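Beta-galactosidase (Bacillus circulans, PDB 4MAD) probably catalyses the hydrolysis of terminal, non-reducing beta-D-galactose residues in beta-D-galactosides, as a glycoside hydrolase of family 35 with a (beta/alpha)8 barrel. Local coordinates at residues 37-40 with 41-44; 73-76 with 77-80; 148-151 with 152-155. All blocks are in the same frame, centred on the assembly; numbering follows the deposited sequence.

Interaction 1 (37-40 with 41-44)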
loop_
_atom_site.group_PDB
_atom_site.type_symbol
_atom_site.label_atom_id
_atom_site.label_comp_id
_atom_site.label_asym_id
_atom_site.label_seq_id
_atom_site.Cartn_x
_atom_site.Cartn_y
_atom_site.Cartn_z
ATOM N N ALA A 37 12.691 7.896 -4.304
ATOM C CA ALA A 37 11.265 7.590 -4.230
ATOM C C ALA A 37 10.633 7.942 -2.880
ATOM O O ALA A 37 11.105 7.551 -1.854
ATOM C CB ALA A 37 11.025 6.173 -4.540
ATOM N N MET A 38 9.582 8.734 -2.957
ATOM C CA MET A 38 8.733 9.009 -1.845
ATOM C C MET A 38 7.284 9.098 -2.323
ATOM O O MET A 38 7.002 9.775 -3.237
ATOM C CB MET A 38 9.119 10.308 -1.165
ATOM C CG MET A 38 8.211 10.696 -0.085
ATOM S SD MET A 38 8.592 12.298 0.687
ATOM C CE MET A 38 7.179 12.444 1.743
ATOM N N HIS A 39 6.402 8.402 -1.661
ATOM C CA HIS A 39 5.008 8.377 -2.073
ATOM C C HIS A 39 4.148 9.295 -1.222
ATOM O O HIS A 39 4.097 9.146 -0.044
ATOM C CB HIS A 39 4.485 6.978 -1.897
ATOM C CG HIS A 39 5.192 5.957 -2.706
ATOM N ND1 HIS A 39 6.001 6.273 -3.765
ATOM C CD2 HIS A 39 5.245 4.612 -2.582
ATOM C CE1 HIS A 39 6.501 5.168 -4.272
ATOM N NE2 HIS A 39 6.078 4.154 -3.552
ATOM N N TYR A 40 3.455 10.224 -1.833
ATOM C CA TYR A 40 2.719 11.181 -1.043
ATOM C C TYR A 40 1.742 10.448 -0.121
ATOM O O TYR A 40 1.446 10.901 0.926
ATOM C CB TYR A 40 1.991 12.225 -1.903
ATOM C CG TYR A 40 1.125 11.634 -2.943
ATOM C CD1 TYR A 40 -0.216 11.539 -2.765
ATOM C CD2 TYR A 40 1.646 11.185 -4.086
ATOM C CE1 TYR A 40 -1.015 10.941 -3.706
ATOM C CE2 TYR A 40 0.853 10.604 -5.055
ATOM C CZ TYR A 40 -0.492 10.459 -4.852
ATOM O OH TYR A 40 -1.279 9.886 -5.777
ATOM N N PHE A 41 1.265 9.309 -0.582
ATOM C CA PHE A 41 0.140 8.623 0.049
ATOM C C PHE A 41 0.569 7.815 1.229
ATOM O O PHE A 41 -0.230 7.210 1.870
ATOM C CB PHE A 41 -0.654 7.805 -0.929
ATOM C CG PHE A 41 0.162 6.963 -1.879
ATOM C CD1 PHE A 41 0.489 5.678 -1.553
ATOM C CD2 PHE A 41 0.586 7.448 -3.091
ATOM C CE1 PHE A 41 1.139 4.919 -2.424
ATOM C CE2 PHE A 41 1.265 6.677 -3.929
ATOM C CZ PHE A 41 1.546 5.419 -3.589
ATOM N N ARG A 42 1.854 7.854 1.489
ATOM C CA ARG A 42 2.434 7.092 2.568
ATOM C C ARG A 42 2.984 7.909 3.763
ATOM O O ARG A 42 3.492 7.357 4.655
ATOM C CB ARG A 42 3.459 6.133 2.022
ATOM C CG ARG A 42 2.830 4.923 1.401
ATOM C CD ARG A 42 3.801 4.006 0.706
ATOM N NE ARG A 42 3.357 2.636 0.652
ATOM C CZ ARG A 42 3.437 1.830 -0.398
ATOM N NH1 ARG A 42 3.986 2.249 -1.504
ATOM N NH2 ARG A 42 3.013 0.587 -0.296
ATOM N N THR A 43 2.852 9.234 3.721
ATOM C CA THR A 43 3.240 10.091 4.824
ATOM C C THR A 43 2.160 11.158 5.032
ATOM O O THR A 43 1.646 11.625 4.114
ATOM C CB THR A 43 4.611 10.702 4.554
ATOM O OG1 THR A 43 5.579 9.667 4.562
ATOM C CG2 THR A 43 4.929 11.763 5.563
ATOM N N VAL A 44 1.842 11.504 6.251
ATOM C CA VAL A 44 0.808 12.526 6.448
ATOM C C VAL A 44 1.280 13.858 5.866
ATOM O O VAL A 44 2.427 14.154 5.943
ATOM C CB VAL A 44 0.447 12.753 7.948
ATOM C CG1 VAL A 44 -0.283 11.566 8.495
ATOM C CG2 VAL A 44 1.683 13.062 8.746
HETATM O O HOH W 1 5.900 9.043 2.027
#

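Interaction 2 (73-76 with 77-80)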
loop_
_atom_site.group_PDB
_atom_site.type_symbol
_atom_site.label_atom_id
_atom_site.label_comp_id
_atom_site.label_asym_id
_atom_site.label_seq_id
_atom_site.Cartn_x
_atom_site.Cartn_y
_atom_site.Cartn_z
ATOM N N GLU A 73 -9.857 7.781 -6.943
ATOM C CA GLU A 73 -11.178 7.387 -7.412
ATOM C C GLU A 73 -11.680 6.189 -6.626
ATOM O O GLU A 73 -11.828 5.163 -7.161
ATOM C CB GLU A 73 -11.193 7.062 -8.915
ATOM C CG GLU A 73 -12.543 7.261 -9.532
ATOM C CD GLU A 73 -12.634 7.017 -11.019
ATOM O OE1 GLU A 73 -13.753 7.104 -11.499
ATOM O OE2 GLU A 73 -11.622 6.765 -11.654
ATOM N N PRO A 74 -11.910 6.399 -5.351
ATOM C CA PRO A 74 -12.316 5.335 -4.431
ATOM C C PRO A 74 -13.637 4.703 -4.809
ATOM O O PRO A 74 -13.853 3.567 -4.575
ATOM C CB PRO A 74 -12.391 6.027 -3.090
ATOM C CG PRO A 74 -12.521 7.443 -3.396
ATOM C CD PRO A 74 -11.802 7.687 -4.673
ATOM N N GLU A 75 -14.499 5.502 -5.389
ATOM C CA GLU A 75 -15.678 5.007 -6.022
ATOM C C GLU A 75 -15.760 5.617 -7.406
ATOM O O GLU A 75 -15.406 6.732 -7.595
ATOM C CB GLU A 75 -16.943 5.352 -5.235
ATOM C CG GLU A 75 -16.915 5.103 -3.789
ATOM C CD GLU A 75 -16.949 3.651 -3.473
ATOM O OE1 GLU A 75 -17.377 2.912 -4.312
ATOM O OE2 GLU A 75 -16.517 3.299 -2.410
ATOM N N GLU A 76 -16.395 4.845 -8.278
ATOM C CA GLU A 76 -16.289 5.404 -9.588
ATOM C C GLU A 76 -16.956 6.750 -9.731
ATOM O O GLU A 76 -18.104 6.898 -9.494
ATOM C CB GLU A 76 -16.878 4.435 -10.614
ATOM C CG GLU A 76 -16.750 4.902 -12.056
ATOM C CD GLU A 76 -17.300 3.892 -13.045
ATOM O OE1 GLU A 76 -17.816 2.844 -12.602
ATOM O OE2 GLU A 76 -17.216 4.146 -14.265
ATOM N N GLY A 77 -16.354 7.668 -10.322
ATOM C CA GLY A 77 -16.849 8.987 -10.542
ATOM C C GLY A 77 -16.715 9.907 -9.367
ATOM O O GLY A 77 -17.100 11.042 -9.452
ATOM N N GLN A 78 -16.191 9.406 -8.268
ATOM C CA GLN A 78 -15.944 10.231 -7.106
ATOM C C GLN A 78 -14.480 10.476 -6.962
ATOM O O GLN A 78 -13.785 9.605 -6.616
ATOM C CB GLN A 78 -16.377 9.506 -5.857
ATOM C CG GLN A 78 -16.368 10.343 -4.653
ATOM C CD GLN A 78 -16.133 9.613 -3.329
ATOM O OE1 GLN A 78 -16.493 8.476 -3.154
ATOM N NE2 GLN A 78 -15.561 10.326 -2.381
ATOM N N PHE A 79 -14.041 11.687 -7.220
ATOM C CA PHE A 79 -12.641 11.992 -7.301
ATOM C C PHE A 79 -12.148 12.685 -6.059
ATOM O O PHE A 79 -12.774 13.547 -5.584
ATOM C CB PHE A 79 -12.375 12.808 -8.544
ATOM C CG PHE A 79 -12.581 12.052 -9.785
ATOM C CD1 PHE A 79 -11.658 11.172 -10.217
ATOM C CD2 PHE A 79 -13.726 12.171 -10.488
ATOM C CE1 PHE A 79 -11.853 10.480 -11.324
ATOM C CE2 PHE A 79 -13.905 11.464 -11.588
ATOM C CZ PHE A 79 -12.975 10.622 -12.000
ATOM N N VAL A 80 -11.025 12.259 -5.532
ATOM C CA VAL A 80 -10.515 12.759 -4.273
ATOM C C VAL A 80 -9.072 13.260 -4.387
ATOM O O VAL A 80 -8.200 12.534 -4.704
ATOM C CB VAL A 80 -10.565 11.668 -3.172
ATOM C CG1 VAL A 80 -9.913 12.136 -1.947
ATOM C CG2 VAL A 80 -11.988 11.281 -2.869
#

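Interaction 3 (148-151 with 152-155)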
loop_
_atom_site.group_PDB
_atom_site.type_symbol
_atom_site.label_atom_id
_atom_site.label_comp_id
_atom_site.label_asym_id
_atom_site.label_seq_id
_atom_site.Cartn_x
_atom_site.Cartn_y
_atom_site.Cartn_z
ATOM N N LEU A 148 -7.048 13.188 -13.679
ATOM C CA LEU A 148 -5.756 13.308 -13.067
ATOM C C LEU A 148 -4.834 14.274 -13.787
ATOM O O LEU A 148 -4.234 15.063 -13.185
ATOM C CB LEU A 148 -5.070 11.957 -13.027
ATOM C CG LEU A 148 -3.626 11.992 -12.581
ATOM C CD1 LEU A 148 -3.551 12.315 -11.154
ATOM C CD2 LEU A 148 -2.869 10.706 -12.894
ATOM N N PHE A 149 -4.746 14.188 -15.095
ATOM C CA PHE A 149 -3.852 15.034 -15.854
ATOM C C PHE A 149 -4.198 16.542 -15.846
ATOM O O PHE A 149 -3.372 17.392 -15.984
ATOM C CB PHE A 149 -3.550 14.457 -17.216
ATOM C CG PHE A 149 -2.563 13.349 -17.159
ATOM C CD1 PHE A 149 -1.241 13.590 -17.186
ATOM C CD2 PHE A 149 -2.989 12.074 -16.986
ATOM C CE1 PHE A 149 -0.392 12.586 -17.124
ATOM C CE2 PHE A 149 -2.101 11.056 -16.900
ATOM C CZ PHE A 149 -0.822 11.310 -16.963
ATOM N N GLU A 150 -5.469 16.780 -15.678
ATOM C CA GLU A 150 -5.982 18.105 -15.543
ATOM C C GLU A 150 -5.407 18.739 -14.296
ATOM O O GLU A 150 -5.151 19.874 -14.291
ATOM C CB GLU A 150 -7.501 18.100 -15.507
ATOM C CG GLU A 150 -8.093 19.441 -15.667
ATOM C CD GLU A 150 -9.625 19.457 -15.624
ATOM O OE1 GLU A 150 -10.270 18.725 -16.370
ATOM O OE2 GLU A 150 -10.190 20.236 -14.836
ATOM N N ARG A 151 -5.291 17.984 -13.226
ATOM C CA ARG A 151 -4.662 18.442 -12.030
ATOM C C ARG A 151 -3.158 18.611 -12.161
ATOM O O ARG A 151 -2.616 19.525 -11.649
ATOM C CB ARG A 151 -4.976 17.568 -10.823
ATOM C CG ARG A 151 -6.423 17.237 -10.586
ATOM C CD ARG A 151 -7.300 18.348 -10.229
ATOM N NE ARG A 151 -8.677 17.922 -10.116
ATOM C CZ ARG A 151 -9.312 17.800 -8.974
ATOM N NH1 ARG A 151 -8.728 18.098 -7.843
ATOM N NH2 ARG A 151 -10.556 17.441 -8.985
ATOM N N LEU A 152 -2.508 17.665 -12.794
ATOM C CA LEU A 152 -1.096 17.694 -13.030
ATOM C C LEU A 152 -0.624 18.731 -14.052
ATOM O O LEU A 152 0.505 19.105 -14.058
ATOM C CB LEU A 152 -0.561 16.336 -13.422
ATOM C CG LEU A 152 -0.778 15.166 -12.496
ATOM C CD1 LEU A 152 -0.203 13.932 -13.099
ATOM C CD2 LEU A 152 -0.135 15.445 -11.192
ATOM N N ARG A 153 -1.487 19.158 -14.941
ATOM C CA ARG A 153 -1.045 19.883 -16.096
ATOM C C ARG A 153 -0.264 21.179 -15.760
ATOM O O ARG A 153 0.763 21.419 -16.305
ATOM C CB ARG A 153 -2.226 20.181 -17.001
ATOM C CG ARG A 153 -1.856 20.521 -18.380
ATOM C CD ARG A 153 -3.060 20.406 -19.303
ATOM N NE ARG A 153 -3.317 19.020 -19.635
ATOM C CZ ARG A 153 -4.472 18.368 -19.523
ATOM N NH1 ARG A 153 -5.568 18.926 -19.087
ATOM N NH2 ARG A 153 -4.492 17.112 -19.840
ATOM N N PRO A 154 -0.720 21.928 -14.787
ATOM C CA PRO A 154 -0.051 23.156 -14.389
ATOM C C PRO A 154 1.338 22.852 -13.862
ATOM O O PRO A 154 2.134 23.753 -13.758
ATOM C CB PRO A 154 -0.888 23.629 -13.241
ATOM C CG PRO A 154 -2.120 23.095 -13.444
ATOM C CD PRO A 154 -1.923 21.751 -13.999
ATOM N N LEU A 155 1.578 21.610 -13.479
ATOM C CA LEU A 155 2.830 21.222 -12.833
ATOM C C LEU A 155 3.911 20.658 -13.740
ATOM O O LEU A 155 5.019 20.437 -13.323
ATOM C CB LEU A 155 2.561 20.310 -11.649
ATOM C CG LEU A 155 1.729 20.853 -10.508
ATOM C CD1 LEU A 155 1.327 19.736 -9.645
ATOM C CD2 LEU A 155 2.461 21.948 -9.754
#

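Interaction 1 (37-40 with 41-44)
The carbonyl oxygen His-39 O is gripped twice: Arg-42 N donates to it over 3.0 Å, from above the carbonyl plane, and a water donates to it at 2.7 Å. That water also sits 2.6 Å from Thr-43 OG1 and thus bridges His-39 O and the threonine hydroxyl, which is itself hydrogen-bonded to His-288 NE2. Here the chain leaves barrel strand 34-38 and coils into a short 3-10 turn. The His-39 side chain lies about 8 Å from that of Glu-247, the predicted nucleophile.

Three aromatic side chains of the turn, those of His-39, Tyr-40 and Phe-41, cluster. His-39 and Phe-41 run side by side with their rings only 17° from parallel, but slid so far apart that they barely overlap. What lies over the Phe-41 face is instead the methylene of His-39, a CH-pi contact with CB 3.8 Å from the ring centroid. Tyr-40 meets the same phenyl group differently: the pair is T-shaped (88°), with the Phe-41 edge directed at the Tyr-40 face and CD2 3.7 Å from Tyr-40 CZ. Both residues hold CG between the backbone N and the carbonyl carbon, which brings the neighbouring rings together.

Arg-42 runs alongside His-39, its CD 3.6 Å from His-39 CD2, and its guanidinium is nearly coplanar with the imidazole. NH2 bonds to Asn-292 OD1 and Ala-111 O, while Tyr-40 OH bonds to His-72 and Ala-68.

All six touching residues are buried, and the polar ends named here are met by these protein partners and the water, beside an aromatic cluster.

Interaction 2 (73-76 with 77-80)
A type II beta turn runs from Glu-75 to Gln-78, closed by Gln-78 N donating to Glu-75 O at 2.9 Å. Gly-77 takes the third position with phi 81°, where a beta carbon would jam against the preceding carbonyl oxygen of Glu-76.

From within the same loop, Glu-73 reaches across to the turn. With CG anti to the backbone N and the rest of the chain extended, its carboxylate reaches Gly-77, whose N-H points almost straight at OE1 (2.9 Å, 175°) and meets the anti lone pair. The other oxygen, OE2, accepts from Trp-69 NE1, so each carboxylate oxygen of this buried glutamate has an N-H donor, which is likely to hold the group from turning.

Phe-79 lies alongside the same side chain, pointing the same way, with CE1 3.6 Å from Glu-73 CD; ring and carboxylate are tilted 31° apart. Nearer the backbone, Glu-73 CA makes a CH...O contact of 3.5 Å with Gln-78 O. Pro-74 crosses Val-80 at about a right angle, its CG 3.9 Å from Val-80 CG2.

Glu-75 and Gln-78 lie side by side, pointing the same way, with carboxylate and amide nearly parallel, and Gln-78 OE1 rests 3.5 Å from Glu-75 CG. The turn is tied to the rest of the barrel domain by a hydrogen bond of Glu-75 OE1 with Tyr-120 OH and a salt bridge from Glu-76 OE2 to Lys-140 of helix 135-152.

This is a classic type II turn with glycine at the third position, lying in the beta-to-alpha connection between strand 62-66 and helix 87-97 of a (beta/alpha)8 barrel.

Interaction 3 (148-151 with 152-155)
Leu-152 sets its side chain obliquely across that of Leu-148, one helical turn earlier, with CD1 4.0 Å from Leu-148 CG. The same methyl reaches over one face of the Phe-149 ring, 4.2 Å from CD1 of that ring, so one methyl of Leu-152 touches both residues. Helix 87-97 covers this side through Ile-91, while Phe-149 meets Phe-145 edge-to-face and packs on Leu-166 of strand 163-167.

Arg-153 turns the other way. Its chain bends at chi3 (-78°) and folds back over the helix, laying one guanidinium face above Phe-149 O, which stands 3.8 Å over the centre of that plane. NH1 ends 3.7 Å from Glu-150 CA, and NH2 donates to Arg-192 O. The carboxylate of Glu-150 is nearby, yet OE1 remains 5.4 Å from Arg-153 NH1, too far for a salt bridge. With an alanine in place of Arg-153, Arg-192 O would probably lose this donor and the peptide between Phe-149 and Glu-150 its cover.

The backbone bonding changes at the same place. Leu-152 N still makes a regular helical bond to Leu-148 O, but that from Arg-153 N to Phe-149 O is weak and bent to 118°. Pro-154 then has no N-H to offer; its CD occupies the space facing Arg-151 O at 3.3 Å. Leu-155 N bonds to Leu-152 O in the 3-10 segment that follows.

Chemically, the end of helix 135-152 is two-sided: hydrocarbon packs inward against the barrel, while on another side a guanidinium plane covers a peptide group and bonds to Arg-192 O.

How the interactions relate
From the N terminus, interaction 1 comes first, turning the chain at the end of barrel strand 34-38 before helix 48-58. Interaction 2 follows after strand 62-66 and helix 69-72, closing the tight loop on the way to helix 87-97. Interaction 3 ends helix 135-152 and starts the return toward strand 163-167. The three are in series, neither nested nor crossed, within one barrel. None touches another; the closest, 2 and 3, come to about 5 Å between nearest atoms. His-72 links two of them, bonding to Tyr-40 and Val-80, while helix 135-152 joins 2 and 3, its Val-147 packing on Phe-79.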